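Local structure of proliferating cell nuclear antigen (Entamoeba histolytica, 3P91) at residues L24-D29 and F218-P223; K18-S23 and V53-E58; A139-S144 and I165-N170; A208-K213 and L230-Q235. The protein probably serves as the ring-shaped processivity factor of DNA polymerase delta, keeping the polymerase on its template during DNA replication. All coordinates share one frame; numbering follows the deposited sequence.

Contact 1 (L24-D29 and F218-P223)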
loop_
_atom_site.group_PDB
_atom_site.type_symbol
_atom_site.label_atom_id
_atom_site.label_comp_id
_atom_site.label_asym_id
_atom_site.label_seq_id
_atom_site.Cartn_x
_atom_site.Cartn_y
_atom_site.Cartn_z
ATOM N N LEU A 24 -19.543 1.177 -11.608
ATOM C CA LEU A 24 -20.802 1.833 -11.322
ATOM C C LEU A 24 -20.716 2.712 -10.108
ATOM O O LEU A 24 -21.227 3.823 -10.101
ATOM C CB LEU A 24 -21.878 0.793 -11.057
ATOM C CG LEU A 24 -22.710 0.301 -12.235
ATOM C CD1 LEU A 24 -23.767 -0.663 -11.728
ATOM C CD2 LEU A 24 -23.356 1.461 -12.962
ATOM N N LYS A 25 -20.084 2.199 -9.065
ATOM C CA LYS A 25 -20.200 2.809 -7.751
ATOM C C LYS A 25 -19.329 4.049 -7.600
ATOM O O LYS A 25 -19.512 4.836 -6.676
ATOM C CB LYS A 25 -19.949 1.771 -6.657
ATOM C CG LYS A 25 -18.649 1.882 -5.917
ATOM C CD LYS A 25 -18.764 1.111 -4.611
ATOM C CE LYS A 25 -17.579 1.346 -3.702
ATOM N NZ LYS A 25 -16.344 0.826 -4.341
ATOM N N SER A 26 -18.405 4.227 -8.539
ATOM C CA SER A 26 -17.612 5.446 -8.643
ATOM C C SER A 26 -18.447 6.645 -9.109
ATOM O O SER A 26 -18.071 7.792 -8.876
ATOM C CB SER A 26 -16.438 5.239 -9.609
ATOM O OG SER A 26 -15.524 4.264 -9.128
ATOM N N THR A 27 -19.575 6.389 -9.764
ATOM C CA THR A 27 -20.368 7.480 -10.323
ATOM C C THR A 27 -21.780 7.581 -9.743
ATOM O O THR A 27 -22.435 8.615 -9.862
ATOM C CB THR A 27 -20.454 7.361 -11.846
ATOM O OG1 THR A 27 -21.196 6.184 -12.183
ATOM C CG2 THR A 27 -19.051 7.269 -12.452
ATOM N N ILE A 28 -22.249 6.502 -9.125
ATOM C CA ILE A 28 -23.566 6.495 -8.499
ATOM C C ILE A 28 -23.562 5.536 -7.313
ATOM O O ILE A 28 -22.912 4.494 -7.362
ATOM C CB ILE A 28 -24.704 6.171 -9.526
ATOM C CG1 ILE A 28 -26.073 6.139 -8.845
ATOM C CG2 ILE A 28 -24.438 4.870 -10.264
ATOM C CD1 ILE A 28 -26.644 7.503 -8.551
ATOM N N ASP A 29 -24.271 5.907 -6.245
ATOM C CA ASP A 29 -24.259 5.157 -4.980
ATOM C C ASP A 29 -25.388 4.126 -4.849
ATOM O O ASP A 29 -25.154 2.965 -4.519
ATOM C CB ASP A 29 -24.313 6.116 -3.784
ATOM C CG ASP A 29 -23.065 6.989 -3.662
ATOM O OD1 ASP A 29 -23.181 8.081 -3.061
ATOM O OD2 ASP A 29 -21.975 6.593 -4.153
ATOM N N PHE A 218 -15.346 8.484 -14.561
ATOM C CA PHE A 218 -15.829 7.598 -15.606
ATOM C C PHE A 218 -14.716 6.680 -16.057
ATOM O O PHE A 218 -14.933 5.496 -16.296
ATOM C CB PHE A 218 -16.298 8.404 -16.822
ATOM C CG PHE A 218 -17.536 9.214 -16.583
ATOM C CD1 PHE A 218 -18.308 9.019 -15.451
ATOM C CD2 PHE A 218 -17.935 10.170 -17.507
ATOM C CE1 PHE A 218 -19.451 9.769 -15.235
ATOM C CE2 PHE A 218 -19.075 10.924 -17.297
ATOM C CZ PHE A 218 -19.832 10.723 -16.158
ATOM N N ALA A 219 -13.527 7.251 -16.193
ATOM C CA ALA A 219 -12.377 6.553 -16.749
ATOM C C ALA A 219 -12.010 5.322 -15.944
ATOM O O ALA A 219 -11.381 4.399 -16.458
ATOM C CB ALA A 219 -11.189 7.490 -16.838
ATOM N N LYS A 220 -12.407 5.313 -14.677
ATOM C CA LYS A 220 -12.088 4.210 -13.781
ATOM C C LYS A 220 -12.839 2.936 -14.133
ATOM O O LYS A 220 -12.694 1.927 -13.452
ATOM C CB LYS A 220 -12.389 4.587 -12.336
ATOM C CG LYS A 220 -11.601 5.762 -11.827
ATOM C CD LYS A 220 -12.074 6.148 -10.437
ATOM C CE LYS A 220 -11.415 7.431 -9.965
ATOM N NZ LYS A 220 -11.957 7.860 -8.648
ATOM N N SER A 221 -13.643 2.986 -15.189
ATOM C CA SER A 221 -14.382 1.815 -15.652
ATOM C C SER A 221 -13.525 0.948 -16.570
ATOM O O SER A 221 -13.992 -0.051 -17.116
ATOM C CB SER A 221 -15.659 2.242 -16.373
ATOM O OG SER A 221 -16.522 2.934 -15.492
ATOM N N ALA A 222 -12.265 1.344 -16.728
ATOM C CA ALA A 222 -11.310 0.668 -17.606
ATOM C C ALA A 222 -11.310 -0.861 -17.503
ATOM O O ALA A 222 -11.242 -1.545 -18.516
ATOM C CB ALA A 222 -9.898 1.224 -17.378
ATOM N N PRO A 223 -11.378 -1.402 -16.284
ATOM C CA PRO A 223 -11.379 -2.860 -16.111
ATOM C C PRO A 223 -12.408 -3.607 -16.970
ATOM O O PRO A 223 -12.215 -4.786 -17.260
ATOM C CB PRO A 223 -11.718 -3.025 -14.629
ATOM C CG PRO A 223 -11.158 -1.808 -13.994
ATOM C CD PRO A 223 -11.392 -0.700 -14.988
HETATM O O HOH W 1 -13.828 5.400 -7.204
#

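Contact 2 (K18-S23 and V53-E58)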
loop_
_atom_site.group_PDB
_atom_site.type_symbol
_atom_site.label_atom_id
_atom_site.label_comp_id
_atom_site.label_asym_id
_atom_site.label_seq_id
_atom_site.Cartn_x
_atom_site.Cartn_y
_atom_site.Cartn_z
ATOM N N LYS A 18 -18.415 -8.035 -10.708
ATOM C CA LYS A 18 -17.589 -7.301 -9.760
ATOM C C LYS A 18 -17.060 -6.026 -10.391
ATOM O O LYS A 18 -17.082 -4.961 -9.781
ATOM C CB LYS A 18 -16.424 -8.170 -9.293
ATOM C CG LYS A 18 -16.860 -9.436 -8.572
ATOM C CD LYS A 18 -15.683 -10.322 -8.186
ATOM C CE LYS A 18 -14.807 -9.654 -7.151
ATOM N NZ LYS A 18 -13.860 -10.635 -6.581
ATOM N N ARG A 19 -16.581 -6.144 -11.620
ATOM C CA ARG A 19 -16.076 -4.996 -12.362
ATOM C C ARG A 19 -17.177 -3.994 -12.687
ATOM O O ARG A 19 -16.978 -2.787 -12.609
ATOM C CB ARG A 19 -15.404 -5.473 -13.639
ATOM C CG ARG A 19 -14.179 -6.268 -13.348
ATOM C CD ARG A 19 -13.653 -6.970 -14.567
ATOM N NE ARG A 19 -12.362 -7.571 -14.253
ATOM C CZ ARG A 19 -11.720 -8.433 -15.031
ATOM N NH1 ARG A 19 -12.259 -8.810 -16.186
ATOM N NH2 ARG A 19 -10.544 -8.923 -14.648
ATOM N N VAL A 20 -18.344 -4.508 -13.052
ATOM C CA VAL A 20 -19.504 -3.668 -13.289
ATOM C C VAL A 20 -19.795 -2.810 -12.063
ATOM O O VAL A 20 -19.900 -1.587 -12.158
ATOM C CB VAL A 20 -20.726 -4.531 -13.627
ATOM C CG1 VAL A 20 -22.023 -3.767 -13.401
ATOM C CG2 VAL A 20 -20.623 -5.041 -15.043
ATOM N N VAL A 21 -19.902 -3.463 -10.912
ATOM C CA VAL A 21 -20.246 -2.788 -9.664
ATOM C C VAL A 21 -19.213 -1.754 -9.172
ATOM O O VAL A 21 -19.584 -0.725 -8.605
ATOM C CB VAL A 21 -20.582 -3.816 -8.569
ATOM C CG1 VAL A 21 -20.757 -3.142 -7.225
ATOM C CG2 VAL A 21 -21.833 -4.562 -8.954
ATOM N N GLU A 22 -17.928 -2.015 -9.383
ATOM C CA GLU A 22 -16.903 -1.014 -9.092
ATOM C C GLU A 22 -17.062 0.213 -9.974
ATOM O O GLU A 22 -17.168 1.339 -9.493
ATOM C CB GLU A 22 -15.510 -1.595 -9.303
ATOM C CG GLU A 22 -15.100 -2.526 -8.201
ATOM C CD GLU A 22 -15.515 -1.988 -6.855
ATOM O OE1 GLU A 22 -16.339 -2.646 -6.183
ATOM O OE2 GLU A 22 -15.031 -0.898 -6.477
ATOM N N SER A 23 -17.067 -0.020 -11.278
ATOM C CA SER A 23 -17.227 1.042 -12.246
ATOM C C SER A 23 -18.455 1.865 -11.912
ATOM O O SER A 23 -18.420 3.088 -11.922
ATOM C CB SER A 23 -17.360 0.438 -13.636
ATOM O OG SER A 23 -16.294 -0.465 -13.876
ATOM N N VAL A 53 -25.703 7.501 -16.743
ATOM C CA VAL A 53 -25.084 6.188 -16.814
ATOM C C VAL A 53 -26.041 5.230 -17.506
ATOM O O VAL A 53 -27.241 5.264 -17.257
ATOM C CB VAL A 53 -24.768 5.627 -15.411
ATOM C CG1 VAL A 53 -23.915 4.385 -15.527
ATOM C CG2 VAL A 53 -24.083 6.680 -14.550
ATOM N N SER A 54 -25.501 4.375 -18.369
ATOM C CA SER A 54 -26.294 3.397 -19.099
ATOM C C SER A 54 -25.612 2.037 -19.138
ATOM O O SER A 54 -24.645 1.853 -19.868
ATOM C CB SER A 54 -26.516 3.870 -20.528
ATOM O OG SER A 54 -27.110 2.852 -21.310
ATOM N N LEU A 55 -26.121 1.080 -18.368
ATOM C CA LEU A 55 -25.560 -0.266 -18.370
ATOM C C LEU A 55 -26.506 -1.289 -18.962
ATOM O O LEU A 55 -27.709 -1.273 -18.712
ATOM C CB LEU A 55 -25.183 -0.715 -16.957
ATOM C CG LEU A 55 -24.926 -2.219 -16.757
ATOM C CD1 LEU A 55 -23.555 -2.647 -17.282
ATOM C CD2 LEU A 55 -25.077 -2.603 -15.291
ATOM N N LEU A 56 -25.940 -2.198 -19.739
ATOM C CA LEU A 56 -26.683 -3.344 -20.202
ATOM C C LEU A 56 -25.837 -4.600 -20.103
ATOM O O LEU A 56 -24.868 -4.758 -20.834
ATOM C CB LEU A 56 -27.113 -3.149 -21.642
ATOM C CG LEU A 56 -27.798 -4.387 -22.196
ATOM C CD1 LEU A 56 -29.034 -4.702 -21.364
ATOM C CD2 LEU A 56 -28.151 -4.188 -23.661
ATOM N N ILE A 57 -26.192 -5.489 -19.187
ATOM C CA ILE A 57 -25.630 -6.822 -19.228
ATOM C C ILE A 57 -26.610 -7.712 -19.973
ATOM O O ILE A 57 -27.783 -7.775 -19.632
ATOM C CB ILE A 57 -25.374 -7.391 -17.833
ATOM C CG1 ILE A 57 -24.670 -6.357 -16.963
ATOM C CG2 ILE A 57 -24.538 -8.650 -17.938
ATOM C CD1 ILE A 57 -24.474 -6.790 -15.551
ATOM N N GLU A 58 -26.126 -8.388 -21.001
ATOM C CA GLU A 58 -26.985 -9.221 -21.819
ATOM C C GLU A 58 -27.055 -10.636 -21.286
ATOM O O GLU A 58 -26.228 -11.036 -20.461
ATOM C CB GLU A 58 -26.454 -9.259 -23.241
ATOM C CG GLU A 58 -26.440 -7.914 -23.935
ATOM C CD GLU A 58 -26.427 -8.074 -25.435
ATOM O OE1 GLU A 58 -27.526 -8.043 -26.040
ATOM O OE2 GLU A 58 -25.320 -8.258 -25.992
#

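Contact 3 (A139-S144 and I165-N170)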
loop_
_atom_site.group_PDB
_atom_site.type_symbol
_atom_site.label_atom_id
_atom_site.label_comp_id
_atom_site.label_asym_id
_atom_site.label_seq_id
_atom_site.Cartn_x
_atom_site.Cartn_y
_atom_site.Cartn_z
ATOM N N ALA A 139 -16.464 12.900 -34.224
ATOM C CA ALA A 139 -15.361 11.950 -34.232
ATOM C C ALA A 139 -15.553 10.890 -33.163
ATOM O O ALA A 139 -16.102 11.162 -32.095
ATOM C CB ALA A 139 -14.038 12.666 -34.031
ATOM N N ILE A 140 -15.097 9.678 -33.460
ATOM C CA ILE A 140 -15.178 8.571 -32.518
ATOM C C ILE A 140 -13.787 8.027 -32.250
ATOM O O ILE A 140 -13.135 7.487 -33.138
ATOM C CB ILE A 140 -16.076 7.439 -33.042
ATOM C CG1 ILE A 140 -17.510 7.935 -33.208
ATOM C CG2 ILE A 140 -16.044 6.270 -32.095
ATOM C CD1 ILE A 140 -18.388 6.971 -33.941
ATOM N N ILE A 141 -13.343 8.166 -31.010
ATOM C CA ILE A 141 -11.988 7.801 -30.654
ATOM C C ILE A 141 -11.930 6.512 -29.866
ATOM O O ILE A 141 -12.687 6.314 -28.926
ATOM C CB ILE A 141 -11.353 8.894 -29.820
ATOM C CG1 ILE A 141 -11.347 10.200 -30.611
ATOM C CG2 ILE A 141 -9.960 8.490 -29.424
ATOM C CD1 ILE A 141 -11.096 11.405 -29.773
ATOM N N THR A 142 -11.017 5.639 -30.260
ATOM C CA THR A 142 -10.805 4.384 -29.561
ATOM C C THR A 142 -9.353 4.313 -29.128
ATOM O O THR A 142 -8.450 4.633 -29.895
ATOM C CB THR A 142 -11.134 3.180 -30.442
ATOM O OG1 THR A 142 -12.528 3.203 -30.781
ATOM C CG2 THR A 142 -10.800 1.892 -29.716
ATOM N N LEU A 143 -9.138 3.884 -27.892
ATOM C CA LEU A 143 -7.851 4.014 -27.263
ATOM C C LEU A 143 -7.811 3.067 -26.086
ATOM O O LEU A 143 -8.847 2.776 -25.505
ATOM C CB LEU A 143 -7.705 5.450 -26.783
ATOM C CG LEU A 143 -6.872 5.658 -25.528
ATOM C CD1 LEU A 143 -5.392 5.341 -25.774
ATOM C CD2 LEU A 143 -7.042 7.078 -25.047
ATOM N N SER A 144 -6.627 2.570 -25.750
ATOM C CA SER A 144 -6.453 1.766 -24.546
ATOM C C SER A 144 -7.143 2.454 -23.375
ATOM O O SER A 144 -6.894 3.625 -23.101
ATOM C CB SER A 144 -4.964 1.570 -24.247
ATOM O OG SER A 144 -4.738 1.186 -22.899
ATOM N N ILE A 165 -10.738 18.180 -24.875
ATOM C CA ILE A 165 -10.452 17.062 -25.746
ATOM C C ILE A 165 -10.698 17.502 -27.169
ATOM O O ILE A 165 -11.795 17.921 -27.515
ATOM C CB ILE A 165 -11.364 15.883 -25.418
ATOM C CG1 ILE A 165 -11.176 15.487 -23.960
ATOM C CG2 ILE A 165 -11.067 14.713 -26.321
ATOM C CD1 ILE A 165 -12.112 14.421 -23.510
ATOM N N GLY A 166 -9.663 17.431 -27.988
ATOM C CA GLY A 166 -9.770 17.864 -29.361
ATOM C C GLY A 166 -9.394 16.730 -30.276
ATOM O O GLY A 166 -8.575 15.890 -29.923
ATOM N N CYS A 167 -10.001 16.705 -31.456
ATOM C CA CYS A 167 -9.725 15.660 -32.424
ATOM C C CYS A 167 -9.543 16.228 -33.822
ATOM O O CYS A 167 -10.362 17.009 -34.295
ATOM C CB CYS A 167 -10.858 14.644 -32.431
ATOM S SG CYS A 167 -10.399 13.070 -33.167
ATOM N N THR A 168 -8.455 15.831 -34.471
ATOM C CA THR A 168 -8.258 16.125 -35.881
ATOM C C THR A 168 -8.174 14.812 -36.643
ATOM O O THR A 168 -8.428 13.751 -36.085
ATOM C CB THR A 168 -6.997 16.969 -36.126
ATOM O OG1 THR A 168 -5.822 16.174 -35.910
ATOM C CG2 THR A 168 -6.983 18.161 -35.188
ATOM N N LYS A 169 -7.827 14.875 -37.918
ATOM C CA LYS A 169 -7.815 13.667 -38.723
ATOM C C LYS A 169 -6.848 12.614 -38.175
ATOM O O LYS A 169 -7.164 11.428 -38.190
ATOM C CB LYS A 169 -7.523 13.984 -40.196
ATOM N N ASN A 170 -5.688 13.043 -37.670
ATOM C CA ASN A 170 -4.640 12.103 -37.240
ATOM C C ASN A 170 -4.218 12.188 -35.779
ATOM O O ASN A 170 -3.398 11.398 -35.326
ATOM C CB ASN A 170 -3.385 12.283 -38.090
ATOM C CG ASN A 170 -3.626 12.007 -39.553
ATOM O OD1 ASN A 170 -4.162 10.959 -39.926
ATOM N ND2 ASN A 170 -3.235 12.952 -40.398
#

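Contact 4 (A208-K213 and L230-Q235)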
loop_
_atom_site.group_PDB
_atom_site.type_symbol
_atom_site.label_atom_id
_atom_site.label_comp_id
_atom_site.label_asym_id
_atom_site.label_seq_id
_atom_site.Cartn_x
_atom_site.Cartn_y
_atom_site.Cartn_z
ATOM N N ALA A 208 -13.968 20.221 -27.338
ATOM C CA ALA A 208 -14.950 20.537 -26.303
ATOM C C ALA A 208 -14.356 20.362 -24.915
ATOM O O ALA A 208 -13.434 19.575 -24.735
ATOM C CB ALA A 208 -16.189 19.664 -26.462
ATOM N N SER A 209 -14.889 21.096 -23.939
ATOM C CA SER A 209 -14.445 20.986 -22.549
ATOM C C SER A 209 -15.474 20.266 -21.688
ATOM O O SER A 209 -16.678 20.361 -21.937
ATOM C CB SER A 209 -14.182 22.363 -21.956
ATOM O OG SER A 209 -13.175 23.032 -22.682
ATOM N N PHE A 210 -14.991 19.571 -20.667
ATOM C CA PHE A 210 -15.823 18.716 -19.840
ATOM C C PHE A 210 -15.402 18.812 -18.388
ATOM O O PHE A 210 -14.272 19.177 -18.087
ATOM C CB PHE A 210 -15.684 17.269 -20.301
ATOM C CG PHE A 210 -16.107 17.044 -21.726
ATOM C CD1 PHE A 210 -17.444 16.819 -22.041
ATOM C CD2 PHE A 210 -15.172 17.054 -22.753
ATOM C CE1 PHE A 210 -17.844 16.613 -23.353
ATOM C CE2 PHE A 210 -15.566 16.845 -24.070
ATOM C CZ PHE A 210 -16.908 16.625 -24.368
ATOM N N ALA A 211 -16.311 18.491 -17.480
ATOM C CA ALA A 211 -15.965 18.427 -16.070
ATOM C C ALA A 211 -14.939 17.320 -15.882
ATOM O O ALA A 211 -15.207 16.169 -16.207
ATOM C CB ALA A 211 -17.202 18.151 -15.238
ATOM N N LEU A 212 -13.763 17.658 -15.364
ATOM C CA LEU A 212 -12.703 16.666 -15.216
ATOM C C LEU A 212 -13.057 15.616 -14.168
ATOM O O LEU A 212 -12.698 14.444 -14.307
ATOM C CB LEU A 212 -11.353 17.331 -14.909
ATOM C CG LEU A 212 -10.129 16.445 -14.621
ATOM C CD1 LEU A 212 -9.860 15.445 -15.737
ATOM C CD2 LEU A 212 -8.892 17.298 -14.368
ATOM N N LYS A 213 -13.777 16.028 -13.128
ATOM C CA LYS A 213 -14.184 15.090 -12.084
ATOM C C LYS A 213 -14.947 13.914 -12.669
ATOM O O LYS A 213 -14.740 12.772 -12.270
ATOM C CB LYS A 213 -15.031 15.781 -11.015
ATOM N N LEU A 230 -14.655 6.979 -27.022
ATOM C CA LEU A 230 -15.204 8.297 -26.790
ATOM C C LEU A 230 -15.817 8.817 -28.077
ATOM O O LEU A 230 -15.123 9.012 -29.076
ATOM C CB LEU A 230 -14.108 9.255 -26.346
ATOM C CG LEU A 230 -13.209 8.922 -25.156
ATOM C CD1 LEU A 230 -12.425 7.641 -25.382
ATOM C CD2 LEU A 230 -12.250 10.078 -24.922
ATOM N N SER A 231 -17.122 9.046 -28.050
ATOM C CA SER A 231 -17.811 9.641 -29.177
ATOM C C SER A 231 -17.956 11.128 -28.927
ATOM O O SER A 231 -18.645 11.548 -28.002
ATOM C CB SER A 231 -19.168 8.991 -29.362
ATOM O OG SER A 231 -19.009 7.640 -29.735
ATOM N N LEU A 232 -17.313 11.918 -29.779
ATOM C CA LEU A 232 -17.083 13.335 -29.523
ATOM C C LEU A 232 -17.898 14.280 -30.420
ATOM O O LEU A 232 -17.894 14.148 -31.640
ATOM C CB LEU A 232 -15.587 13.617 -29.684
ATOM C CG LEU A 232 -14.994 14.948 -29.222
ATOM C CD1 LEU A 232 -15.426 15.247 -27.802
ATOM C CD2 LEU A 232 -13.479 14.889 -29.322
ATOM N N SER A 233 -18.590 15.232 -29.794
ATOM C CA SER A 233 -19.326 16.277 -30.501
ATOM C C SER A 233 -19.052 17.632 -29.845
ATOM O O SER A 233 -18.842 17.708 -28.635
ATOM C CB SER A 233 -20.826 16.004 -30.458
ATOM O OG SER A 233 -21.118 14.663 -30.791
ATOM N N GLY A 234 -19.077 18.700 -30.638
ATOM C CA GLY A 234 -18.771 20.031 -30.140
ATOM C C GLY A 234 -19.816 20.642 -29.223
ATOM O O GLY A 234 -19.480 21.417 -28.325
ATOM N N GLN A 235 -21.083 20.297 -29.439
ATOM C CA GLN A 235 -22.179 20.908 -28.680
ATOM C C GLN A 235 -23.027 19.920 -27.885
ATOM O O GLN A 235 -23.635 20.292 -26.878
ATOM C CB GLN A 235 -23.083 21.739 -29.601
ATOM C CG GLN A 235 -22.534 23.110 -29.968
ATOM C CD GLN A 235 -21.387 23.025 -30.941
ATOM O OE1 GLN A 235 -21.502 22.401 -31.998
ATOM N NE2 GLN A 235 -20.260 23.640 -30.588
#

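Contact 1 (L24-D29 and F218-P223)
Leu-24 O is gripped three times, twice by Thr-27, the residue whose methyl group carries the contact to Phe-218. The backbone N of Thr-27 and the backbone N of Ile-28 both donate to it, and Thr-27 OG1 adds a third bond of 3.1 Å to Leu-24 O. The C=O bond and the line to this hydroxyl make 132°, and the hydroxyl is tilted 32° from the carbonyl plane. To reach it, Thr-27 turns OG1 between its own backbone N and carbonyl carbon (chi1 66°), which leaves CG2 pointing across to Phe-218. There the methyl meets the ring at its edge, in the plane, with CG2 of Thr-27 3.6 Å from CD1 and 3.8 Å from CE1 of Phe-218. The ring itself stacks with Phe-251 of strand 247-253, which Thr-27 also touches.

A wetter side lies next door. Ser-26 OG is 4.1 Å from CD of Lys-220, whose side chain runs extended beyond CG. One water spans the gap: it sits 2.8 Å from Ser-26 OG and takes a long, weak bond from Lys-220 NZ. Lys-25, nearby on the chain, is salt-bridged to Glu-22.

The contact joins the N-terminal and C-terminal halves of the subunit: the end of helix 14-25 and the turn after it meet the end of helix 212-218 and the loop that follows. In PCNA rings such helices line the central channel, and lysines at this layer are consistent with a surface that faces DNA. What this contact adds to the junction is a dry, buried methyl-to-ring touch beside a weak, water-mediated polar link.

Contact 2 (K18-S23 and V53-E58)
Leu-55 and Ile-57 take the two methyls of Val-20 in the two-layered arrangement of the PCNA fold, where helices of the inner layer lie on the sheets behind them. Here helix 14-25 rests on strand 52-57. Reading along the strand, Val-53 comes first and leans on Leu-24, one residue past 18-23 on the helix, and on Thr-27 just after it, as well as on Leu-249 and Phe-251 of the next strand. Ser-54 follows, its backbone paired with Lys-250 of that same strand.

At Leu-55, whose backbone pairs with Val-42 of the neighbouring strand 39-45, the strand meets the helix most closely: its CD2 lies 3.8 Å from CG1 of Val-20. Leu-55 holds CG anti to the backbone N (chi1 165°), which carries its branched end up to the helix, and the two side chains cross at about a right angle. Leu-56 then pairs with Val-248. At Ile-57, bonded through its backbone to Ile-40, CD1 comes to 4.3 Å from CG2 of Val-20, a looser touch, and Ile-57 also packs against Leu-16 and Phe-17 one turn earlier on the helix. The fork of Val-20 is therefore divided, one prong to each strand residue. All three side chains are buried, and the interaction is purely apolar.

On the helix, Ser-23 folds its hydroxyl back onto the chain. Ser-23 OG donates to Arg-19 O at 2.7 Å, while Ser-23 N reaches that same oxygen from the opposite face of the carbonyl plane.

Contact 3 (A139-S144 and I165-N170)
Cys-167 SG sits between the methyl of Ala-139 and the tip of Ile-141, and this sulfur is the centre of the contact. It lies 3.8 Å from CB of Ala-139 and equally 3.8 Å from CD1 of Ile-141. Ile-141 CG1 follows at 4.0 Å from the same SG, giving the sulfur two points of touch along the isoleucine arm. The CB of Cys-167 adds a fainter contact, 4.1 Å from CB of Ala-139.

The torsion of Cys-167, with SG anti to its backbone N (chi1 -161°), sends the sulfur out from its strand to the two residues opposite. Those belong to strand 139-144, in the large sheet of the subunit, whereas Cys-167 ends strand 162-167 of a separate four-stranded sheet. The contact thus joins two sheets of the C-terminal half of the PCNA fold, packed on each other through their buried sides, and all three side chains are buried. Ala-139 and Ile-141 stand on the same side of their strand, with Ile-140 turned the other way, onto Lys-229 and Ser-231.

Around the sulfur, Val-206 touches both Ala-139 and Cys-167, and Val-172 touches both Ile-141 and Cys-167. At the far end of the strand, Ser-144 occupies the N-cap of helix 145-158, where its OG accepts from Glu-147 N.

Contact 4 (A208-K213 and L230-Q235)
Where the sheets of the C-terminal half come together, Phe-210 and Ala-208 on strand 206-211 face Leu-232, Ser-233 and Gly-234 on strand 227-232 and the turn after it. The aromatic ring is met at its edge: Leu-232 CD1 lies near the ring plane, 4.0 Å from CZ and 4.1 Å from CE2 of Phe-210. Neither CB points directly across; the far ends of the two side chains close the gap. Leu-232 manages this with CG anti to its backbone N (chi1 -168°), and Phe-210 with CG anti to its carbonyl carbon (chi1 -60°).

This is the apolar core between the large sheet and the four-stranded sheet of the C-terminal half, and Leu-238 and Ile-165 touch both side chains there. Pro-255 packs on Phe-210 and on Ala-208 as well. At Ala-208 the backbones of the two segments come nearer, with its CA 5.4 Å from CA of Gly-234. The methyl of Ala-208 sits against backbone oxygens, its CB 3.9 Å from Ser-233 O and 4.2 Å from Gly-234 O. Farther along, Ala-211 stands at the N-cap position, where strand 206-211 gives way to helix 212-218.

How the contacts relate
From the N terminus, contact 2 closes first, bringing strand 52-57 back under helix 14-25 of the N-terminal half. Contact 1 starts just beyond on that helix and closes only at 218-223, so the two cross, and they touch. Its long loop spans both halves and contains all of contact 3, which joins two sheets of the C-terminal half. Contact 4 opens within that loop and closes beyond it, crossing contact 1 and following contact 3 in series. Contacts 2, 3 and 4 all reach the large sheet. Contacts 3 and 4 link the same pair of sheets, and a probable hydrogen bond of 2.7 Å runs from Leu-232 N to Ala-139 O.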